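Glucanase (Clostridium thermocellum, PDB 5GXX) probably hydrolyses beta-1,4-glucosidic links of cellulose as a cellulosomal family 9 endoglucanase with an attached cellulose-binding module. Local coordinates at residues L467-I478 with Y534-P542; W34-E43 with A125-Y136. The protein carries 1 engineered substitution. All blocks are in the same frame, centred on the assembly; numbering follows the deposited sequence.

Contact 1 of 2, residues L467-I478 with Y534-P542; sequences LNNRSSWPARLI and YIDGTNICP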
# COMPACT_ATOMS: atom_id res chain seq x y z
N LEU A 467 -13.53 3.69 14.63
CA LEU A 467 -14.76 3.09 15.14
C LEU A 467 -14.67 1.58 14.92
O LEU A 467 -14.59 1.10 13.78
CB LEU A 467 -16.00 3.67 14.45
CG LEU A 467 -17.33 3.04 14.91
CD1 LEU A 467 -17.58 3.19 16.40
CD2 LEU A 467 -18.50 3.59 14.10
N ASN A 468 -14.67 0.84 16.03
CA ASN A 468 -14.41 -0.60 16.07
C ASN A 468 -15.68 -1.45 16.13
O ASN A 468 -16.59 -1.16 16.89
CB ASN A 468 -13.57 -0.95 17.31
CG ASN A 468 -12.09 -0.65 17.14
OD1 ASN A 468 -11.27 -1.56 17.08
ND2 ASN A 468 -11.74 0.63 17.13
N ASN A 469 -15.69 -2.53 15.36
CA ASN A 469 -16.60 -3.66 15.59
C ASN A 469 -15.80 -4.92 15.87
O ASN A 469 -15.35 -5.61 14.95
CB ASN A 469 -17.51 -3.89 14.37
CG ASN A 469 -18.48 -5.06 14.56
OD1 ASN A 469 -18.41 -5.78 15.55
ND2 ASN A 469 -19.36 -5.27 13.59
N ARG A 470 -15.65 -5.20 17.16
CA ARG A 470 -15.03 -6.44 17.64
C ARG A 470 -16.09 -7.27 18.36
O ARG A 470 -15.82 -7.92 19.38
CB ARG A 470 -13.82 -6.17 18.53
CG ARG A 470 -12.82 -5.17 17.94
CD ARG A 470 -11.58 -5.11 18.81
NE ARG A 470 -10.76 -3.96 18.43
CZ ARG A 470 -9.62 -3.60 19.01
NH1 ARG A 470 -9.09 -4.32 19.99
NH2 ARG A 470 -9.00 -2.51 18.58
N SER A 471 -17.30 -7.24 17.83
CA SER A 471 -18.40 -8.00 18.44
C SER A 471 -18.16 -9.50 18.50
O SER A 471 -17.42 -10.05 17.68
CB SER A 471 -19.73 -7.71 17.73
OG SER A 471 -19.69 -8.07 16.35
N SER A 472 -18.77 -10.15 19.48
CA SER A 472 -18.54 -11.58 19.72
C SER A 472 -19.67 -12.26 20.51
O SER A 472 -19.67 -13.49 20.58
CB SER A 472 -17.19 -11.82 20.39
OG SER A 472 -16.62 -13.05 19.96
N TRP A 473 -20.61 -11.49 21.08
CA TRP A 473 -21.68 -12.09 21.89
C TRP A 473 -23.08 -11.77 21.37
O TRP A 473 -23.85 -11.07 22.04
CB TRP A 473 -21.58 -11.64 23.36
CG TRP A 473 -20.45 -12.25 24.08
CD1 TRP A 473 -20.46 -13.41 24.81
CD2 TRP A 473 -19.12 -11.73 24.17
NE1 TRP A 473 -19.22 -13.64 25.35
CE2 TRP A 473 -18.37 -12.63 24.97
CE3 TRP A 473 -18.48 -10.59 23.65
CZ2 TRP A 473 -17.02 -12.43 25.25
CZ3 TRP A 473 -17.14 -10.39 23.94
CH2 TRP A 473 -16.43 -11.31 24.74
N PRO A 474 -23.43 -12.23 20.16
CA PRO A 474 -22.59 -12.92 19.18
C PRO A 474 -21.95 -11.90 18.23
O PRO A 474 -22.38 -10.74 18.17
CB PRO A 474 -23.61 -13.74 18.39
CG PRO A 474 -24.87 -12.87 18.39
CD PRO A 474 -24.82 -12.10 19.69
N ALA A 475 -20.96 -12.34 17.46
CA ALA A 475 -20.48 -11.48 16.38
C ALA A 475 -21.67 -10.99 15.56
O ALA A 475 -22.60 -11.75 15.32
CB ALA A 475 -19.50 -12.26 15.49
N ARG A 476 -21.68 -9.72 15.16
CA ARG A 476 -22.86 -9.17 14.51
C ARG A 476 -22.52 -7.89 13.78
O ARG A 476 -21.42 -7.36 13.93
CB ARG A 476 -23.99 -8.92 15.52
CG ARG A 476 -23.66 -7.91 16.60
CD ARG A 476 -24.70 -7.91 17.75
NE ARG A 476 -24.38 -6.94 18.79
CZ ARG A 476 -23.46 -7.11 19.73
NH1 ARG A 476 -22.75 -8.24 19.81
NH2 ARG A 476 -23.25 -6.16 20.62
N LEU A 477 -23.49 -7.42 13.01
CA LEU A 477 -23.37 -6.26 12.14
C LEU A 477 -24.41 -5.23 12.58
O LEU A 477 -25.59 -5.57 12.79
CB LEU A 477 -23.65 -6.69 10.70
CG LEU A 477 -22.73 -7.81 10.22
CD1 LEU A 477 -23.22 -8.38 8.91
CD2 LEU A 477 -21.25 -7.41 10.12
N ILE A 478 -23.96 -3.99 12.75
CA ILE A 478 -24.85 -2.86 13.01
C ILE A 478 -24.73 -1.86 11.87
O ILE A 478 -23.65 -1.33 11.58
CB ILE A 478 -24.55 -2.16 14.37
CG1 ILE A 478 -24.76 -3.13 15.54
CG2 ILE A 478 -25.44 -0.94 14.53
CD1 ILE A 478 -24.28 -2.62 16.91
N TYR A 534 -21.66 6.43 10.03
CA TYR A 534 -21.34 5.54 8.91
C TYR A 534 -22.65 5.03 8.38
O TYR A 534 -23.41 4.38 9.11
CB TYR A 534 -20.42 4.40 9.33
CG TYR A 534 -19.03 4.93 9.55
CD1 TYR A 534 -18.15 5.08 8.49
CD2 TYR A 534 -18.62 5.35 10.82
CE1 TYR A 534 -16.87 5.60 8.69
CE2 TYR A 534 -17.35 5.87 11.03
CZ TYR A 534 -16.49 6.00 9.96
OH TYR A 534 -15.22 6.51 10.16
N ILE A 535 -22.92 5.36 7.13
CA ILE A 535 -24.24 5.15 6.54
C ILE A 535 -24.50 3.65 6.38
O ILE A 535 -25.61 3.17 6.66
CB ILE A 535 -24.37 5.87 5.20
CG1 ILE A 535 -24.28 7.40 5.35
CG2 ILE A 535 -25.64 5.44 4.46
CD1 ILE A 535 -25.18 8.04 6.39
N ASP A 536 -23.48 2.91 5.96
CA ASP A 536 -23.57 1.46 6.03
C ASP A 536 -22.55 0.89 7.00
O ASP A 536 -21.51 0.36 6.60
CB ASP A 536 -23.45 0.81 4.65
CG ASP A 536 -23.68 -0.69 4.68
OD1 ASP A 536 -24.02 -1.25 5.75
OD2 ASP A 536 -23.46 -1.33 3.63
N GLY A 537 -22.88 1.00 8.28
CA GLY A 537 -21.97 0.52 9.30
C GLY A 537 -21.70 -0.97 9.25
O GLY A 537 -20.80 -1.41 9.95
N THR A 538 -22.45 -1.76 8.47
CA THR A 538 -22.16 -3.19 8.44
C THR A 538 -20.79 -3.47 7.81
O THR A 538 -20.23 -4.56 7.97
CB THR A 538 -23.22 -4.03 7.70
OG1 THR A 538 -23.18 -3.72 6.30
CG2 THR A 538 -24.62 -3.79 8.27
N ASN A 539 -20.27 -2.47 7.10
CA ASN A 539 -18.94 -2.60 6.51
C ASN A 539 -17.83 -2.50 7.54
O ASN A 539 -16.67 -2.75 7.22
CB ASN A 539 -18.72 -1.52 5.46
CG ASN A 539 -19.51 -1.79 4.20
OD1 ASN A 539 -19.99 -0.87 3.53
ND2 ASN A 539 -19.66 -3.06 3.87
N ILE A 540 -18.19 -2.10 8.76
CA ILE A 540 -17.28 -2.19 9.89
C ILE A 540 -17.62 -3.53 10.53
O ILE A 540 -18.67 -3.67 11.14
CB ILE A 540 -17.45 -1.02 10.89
CG1 ILE A 540 -17.40 0.34 10.16
CG2 ILE A 540 -16.37 -1.10 11.98
CD1 ILE A 540 -17.74 1.50 11.08
N CYS A 541 -16.75 -4.51 10.35
CA CYS A 541 -17.05 -5.87 10.80
C CYS A 541 -15.78 -6.65 11.10
O CYS A 541 -14.71 -6.37 10.53
CB CYS A 541 -17.87 -6.61 9.74
SG CYS A 541 -17.20 -6.55 8.07
N PRO A 542 -15.87 -7.62 12.03
CA PRO A 542 -14.66 -8.27 12.49
C PRO A 542 -14.15 -9.38 11.54
O PRO A 542 -14.06 -10.54 11.94
CB PRO A 542 -15.10 -8.83 13.85
CG PRO A 542 -16.58 -9.09 13.68
CD PRO A 542 -16.98 -7.82 12.98
O HOH W 1 -21.30 -3.11 12.12
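At the end of the beta-sandwich of the cellulose-binding module that faces the catalytic domain, Asn469, closing strand 460-469, plugs its amide into the loop 534-542 that leads on to strand 549-557. Its CG lies anti to the backbone N (chi1 -180°), which sets the amide against that loop. There ND2 works twice. One N-H of Asn469 ND2 goes to Ile540 O at 3.0 Å, with the donor tilted from the carbonyl plane; the other runs almost straight (171°) to Arg476 O, in the plane of that carbonyl. Asn469 OD1 turns back along its own chain and accepts from Ser471 N at 2.9 Å, closing an Asx turn. With bonds at both ends of the amide, its rotation is fixed, and one side chain ties the strand end, the returning segment and the opposing loop together. Pro542 packs against this group, its CD 3.5 Å from Asn469 CG.

Deeper in the sandwich, Leu467 reaches between two partners. Leu467 CD2 sits 3.8 Å from Ile540 CD1, the two side chains crossing at about a right angle, and meets the Tyr534 ring obliquely at the ring's own CD2. Ile540 CD1 in turn lies over one face of that ring, toward the rim, so the three residues form a continuous apolar patch next to Ala550 of strand 549-557.

On the side nearer helix 128-131, water 1 accepts from Ile478 N at 2.9 Å and lies within hydrogen-bonding distance of Gly537 O in the short 3-10 turn 537-539. Thr538 CG2 lies against Leu477 CB. Here the Leu477 CD2 methyl presses on Cys541 CB at 3.5 Å, closer than usual van der Waals contact.

Contact 2 of 2, residues W34-E43 with A125-Y136; sequences WRGDATMNDE and AEVIEKEMTRPY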
# COMPACT_ATOMS: atom_id res chain seq x y z
N TRP A 34 -23.15 -16.75 22.58
CA TRP A 34 -22.25 -16.21 21.55
C TRP A 34 -22.53 -16.75 20.15
O TRP A 34 -21.68 -16.59 19.26
CB TRP A 34 -20.80 -16.48 21.94
CG TRP A 34 -20.49 -17.89 22.37
CD1 TRP A 34 -20.63 -18.41 23.63
CD2 TRP A 34 -19.99 -18.95 21.55
NE1 TRP A 34 -20.22 -19.73 23.64
CE2 TRP A 34 -19.81 -20.08 22.39
CE3 TRP A 34 -19.63 -19.05 20.20
CZ2 TRP A 34 -19.32 -21.30 21.91
CZ3 TRP A 34 -19.13 -20.27 19.72
CH2 TRP A 34 -18.99 -21.38 20.58
N ARG A 35 -23.67 -17.39 19.93
CA ARG A 35 -24.06 -17.78 18.58
C ARG A 35 -25.37 -17.10 18.20
O ARG A 35 -26.32 -17.09 18.98
CB ARG A 35 -24.22 -19.29 18.43
CG ARG A 35 -22.93 -20.14 18.43
CD ARG A 35 -21.93 -19.77 17.32
NE ARG A 35 -22.65 -19.39 16.11
CZ ARG A 35 -23.33 -20.26 15.35
NH1 ARG A 35 -23.26 -21.57 15.58
NH2 ARG A 35 -24.06 -19.82 14.33
N GLY A 36 -25.42 -16.54 16.99
CA GLY A 36 -26.65 -16.02 16.41
C GLY A 36 -26.86 -16.66 15.05
O GLY A 36 -26.02 -17.47 14.63
N ASP A 37 -27.94 -16.28 14.35
CA ASP A 37 -28.17 -16.71 12.97
C ASP A 37 -26.94 -16.39 12.13
O ASP A 37 -26.34 -15.32 12.25
CB ASP A 37 -29.39 -16.01 12.36
CG ASP A 37 -30.71 -16.48 12.95
OD1 ASP A 37 -30.75 -17.52 13.64
OD2 ASP A 37 -31.72 -15.79 12.73
N ALA A 38 -26.55 -17.37 11.32
CA ALA A 38 -25.37 -17.24 10.47
C ALA A 38 -25.62 -17.98 9.16
O ALA A 38 -26.47 -18.87 9.09
CB ALA A 38 -24.12 -17.79 11.18
N THR A 39 -24.88 -17.58 8.14
CA THR A 39 -24.94 -18.15 6.80
C THR A 39 -26.37 -18.28 6.28
O THR A 39 -26.74 -19.28 5.69
CB THR A 39 -24.04 -19.41 6.64
OG1 THR A 39 -24.51 -20.50 7.44
CG2 THR A 39 -22.61 -19.10 7.11
N MET A 40 -27.14 -17.21 6.49
CA MET A 40 -28.55 -17.17 6.13
C MET A 40 -28.79 -17.15 4.61
O MET A 40 -29.92 -17.35 4.18
CB MET A 40 -29.27 -16.00 6.81
CG MET A 40 -29.44 -16.20 8.32
SD MET A 40 -30.37 -17.65 8.82
CE MET A 40 -32.02 -17.19 8.30
N ASN A 41 -27.74 -16.91 3.83
CA ASN A 41 -27.83 -16.98 2.37
C ASN A 41 -27.53 -18.37 1.80
O ASN A 41 -27.54 -18.58 0.59
CB ASN A 41 -26.95 -15.91 1.73
CG ASN A 41 -27.44 -14.49 2.01
OD1 ASN A 41 -28.63 -14.26 2.23
ND2 ASN A 41 -26.53 -13.53 1.97
N ASP A 42 -27.26 -19.34 2.67
CA ASP A 42 -26.96 -20.68 2.20
C ASP A 42 -28.12 -21.29 1.41
O ASP A 42 -29.29 -21.03 1.69
CB ASP A 42 -26.59 -21.59 3.37
CG ASP A 42 -25.19 -21.35 3.88
OD1 ASP A 42 -24.45 -20.52 3.31
OD2 ASP A 42 -24.84 -22.01 4.89
N GLU A 43 -27.78 -22.13 0.44
CA GLU A 43 -28.78 -22.78 -0.40
C GLU A 43 -29.72 -23.70 0.39
O GLU A 43 -30.91 -23.79 0.10
CB GLU A 43 -28.09 -23.57 -1.52
CG GLU A 43 -29.03 -24.34 -2.45
CD GLU A 43 -29.86 -23.43 -3.34
OE1 GLU A 43 -29.50 -22.24 -3.49
OE2 GLU A 43 -30.88 -23.89 -3.90
N ALA A 125 -18.73 -17.17 12.51
CA ALA A 125 -19.80 -17.60 11.62
C ALA A 125 -20.71 -16.46 11.15
O ALA A 125 -21.03 -16.35 9.97
CB ALA A 125 -20.65 -18.68 12.31
N GLU A 126 -21.11 -15.60 12.09
CA GLU A 126 -22.14 -14.61 11.83
C GLU A 126 -21.71 -13.50 10.86
O GLU A 126 -22.56 -12.77 10.35
CB GLU A 126 -22.60 -13.97 13.14
CG GLU A 126 -23.32 -14.89 14.13
CD GLU A 126 -22.39 -15.79 14.94
OE1 GLU A 126 -21.14 -15.64 14.89
OE2 GLU A 126 -22.94 -16.68 15.64
N VAL A 127 -20.41 -13.37 10.63
CA VAL A 127 -19.91 -12.31 9.74
C VAL A 127 -19.27 -12.84 8.46
O VAL A 127 -18.80 -12.05 7.64
CB VAL A 127 -18.96 -11.33 10.48
CG1 VAL A 127 -19.73 -10.61 11.60
CG2 VAL A 127 -17.74 -12.06 11.02
N ILE A 128 -19.28 -14.15 8.23
CA ILE A 128 -18.57 -14.73 7.07
C ILE A 128 -19.09 -14.26 5.71
O ILE A 128 -18.33 -14.21 4.73
CB ILE A 128 -18.49 -16.29 7.13
CG1 ILE A 128 -17.40 -16.81 6.17
CG2 ILE A 128 -19.83 -16.91 6.81
CD1 ILE A 128 -17.06 -18.28 6.38
N GLU A 129 -20.37 -13.90 5.62
CA GLU A 129 -20.93 -13.43 4.35
C GLU A 129 -20.39 -12.07 3.92
O GLU A 129 -20.50 -11.72 2.74
CB GLU A 129 -22.46 -13.44 4.39
CG GLU A 129 -23.02 -14.85 4.54
CD GLU A 129 -24.53 -14.89 4.68
OE1 GLU A 129 -25.13 -13.90 5.15
OE2 GLU A 129 -25.11 -15.94 4.35
N LYS A 130 -19.80 -11.31 4.84
CA LYS A 130 -19.11 -10.08 4.49
C LYS A 130 -17.76 -10.37 3.84
O LYS A 130 -17.26 -9.54 3.07
CB LYS A 130 -18.91 -9.18 5.72
CG LYS A 130 -20.20 -8.64 6.35
CD LYS A 130 -21.03 -7.74 5.43
CE LYS A 130 -20.35 -6.43 5.09
NZ LYS A 130 -21.36 -5.41 4.66
N GLU A 131 -17.18 -11.53 4.13
CA GLU A 131 -15.90 -11.95 3.58
C GLU A 131 -16.00 -12.68 2.23
O GLU A 131 -15.19 -12.44 1.33
CB GLU A 131 -15.15 -12.84 4.60
CG GLU A 131 -13.87 -13.49 4.06
CD GLU A 131 -12.77 -12.49 3.74
OE1 GLU A 131 -12.83 -11.34 4.21
OE2 GLU A 131 -11.81 -12.86 3.04
N MET A 132 -16.98 -13.57 2.08
CA MET A 132 -17.09 -14.42 0.90
C MET A 132 -18.53 -14.86 0.63
O MET A 132 -19.39 -14.77 1.50
CB MET A 132 -16.19 -15.64 1.03
CG MET A 132 -16.72 -16.70 2.00
SD MET A 132 -15.55 -18.00 2.43
CE MET A 132 -14.41 -17.17 3.52
N THR A 133 -18.75 -15.35 -0.59
CA THR A 133 -20.03 -15.88 -1.05
C THR A 133 -19.92 -17.39 -1.19
O THR A 133 -19.02 -17.92 -1.86
CB THR A 133 -20.47 -15.21 -2.37
OG1 THR A 133 -20.55 -13.80 -2.16
CG2 THR A 133 -21.85 -15.69 -2.81
N ARG A 134 -20.83 -18.10 -0.54
CA ARG A 134 -20.68 -19.53 -0.37
C ARG A 134 -21.42 -20.34 -1.43
O ARG A 134 -22.64 -20.22 -1.58
CB ARG A 134 -21.20 -19.93 1.02
CG ARG A 134 -20.34 -19.39 2.13
CD ARG A 134 -21.11 -19.17 3.43
NE ARG A 134 -21.79 -20.34 4.00
CZ ARG A 134 -21.19 -21.32 4.67
NH1 ARG A 134 -19.87 -21.31 4.81
NH2 ARG A 134 -21.91 -22.31 5.19
N PRO A 135 -20.69 -21.21 -2.14
CA PRO A 135 -21.35 -22.06 -3.12
C PRO A 135 -22.10 -23.24 -2.50
O PRO A 135 -21.98 -23.51 -1.30
CB PRO A 135 -20.18 -22.59 -3.95
CG PRO A 135 -19.07 -22.67 -2.98
CD PRO A 135 -19.23 -21.43 -2.13
N TYR A 136 -22.87 -23.95 -3.31
CA TYR A 136 -23.40 -25.24 -2.91
C TYR A 136 -23.07 -26.27 -3.99
O TYR A 136 -22.64 -25.92 -5.10
CB TYR A 136 -24.90 -25.17 -2.63
CG TYR A 136 -25.77 -24.87 -3.83
CD1 TYR A 136 -26.28 -25.91 -4.60
CD2 TYR A 136 -26.10 -23.56 -4.19
CE1 TYR A 136 -27.09 -25.67 -5.70
CE2 TYR A 136 -26.91 -23.31 -5.30
CZ TYR A 136 -27.40 -24.38 -6.04
OH TYR A 136 -28.21 -24.15 -7.13
O HOH W 2 -20.22 -15.16 17.30
O HOH W 3 -25.76 -13.62 10.12
O HOH W 4 -23.05 -15.56 8.17
O HOH W 5 -26.36 -14.70 7.70
O HOH W 6 -24.21 -17.95 2.66
O HOH W 7 -25.09 -21.91 -0.91
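Glu126 OE2 is gripped by two donors of the loop 34-43: Arg35 NE and the backbone N of Gly36, each at 2.8 Å. They arrive from opposite faces of the carboxylate plane, the arginine on the syn side as a salt bridge and the glycine N-H on the anti side. A bend at chi2 of Glu126 (79°) folds the carboxylate back to meet them. Arg35 is held at its far end too, by NH1 to the carbonyls of Gln22 and Cys20. Next along, Ala38 CB packs on Ala125 CB.

Glu129, extended beyond CG, reaches the type I turn Thr39-Asp42, where Glu129 OE2 takes the N-H of Asn41 N on the syn lone pair at 2.9 Å. Water 6 links that same oxygen to Asp42 OD1, which probably eases the closeness of two acidic groups.

Asp42 itself is clamped side-on by Arg134, with Arg134 NE to Asp42 OD1 at 2.8 Å and Arg134 NH2 to Asp42 OD2 at 3.0 Å, the two flat groups nearly coplanar. Thr39 CG2 covers one face of the Arg134 guanidinium, 3.4 Å from its NE, and also touches Ile128 CG2; the Thr39 hydroxyl pairs with Tyr49 OH. Arg134 NH1 hydrogen-bonds His54 O.

At the far end Glu43 lays its CG over the centre of the Tyr136 ring, a CH-pi contact 3.5 Å from the centroid. The contact joins two connections of the (alpha/alpha)6-barrel catalytic domain of family 9 glycoside hydrolases: the loop after helix 7-20 and the segment of the short helix 128-131.

Overall arrangement
From the N terminus, the chain leaves helix 7-20 through 34-43, and contact 2 closes 81 residues later when 125-136 returns, within the catalytic domain. Contact 1 opens only much further on, at the end of strand 460-469, and closes after 55 residues of the cellulose-binding module, about half of them strand. The two loops follow in series, neither nested nor crossed, yet their centres are about 15 Å apart and they touch directly. Lys130 NZ probably bonds Thr538 OG1, Glu126 CB packs on Ala475 O, and Trp34 CB lies against Ser472 O. Together they therefore form part of the interface fastening the module onto the catalytic domain.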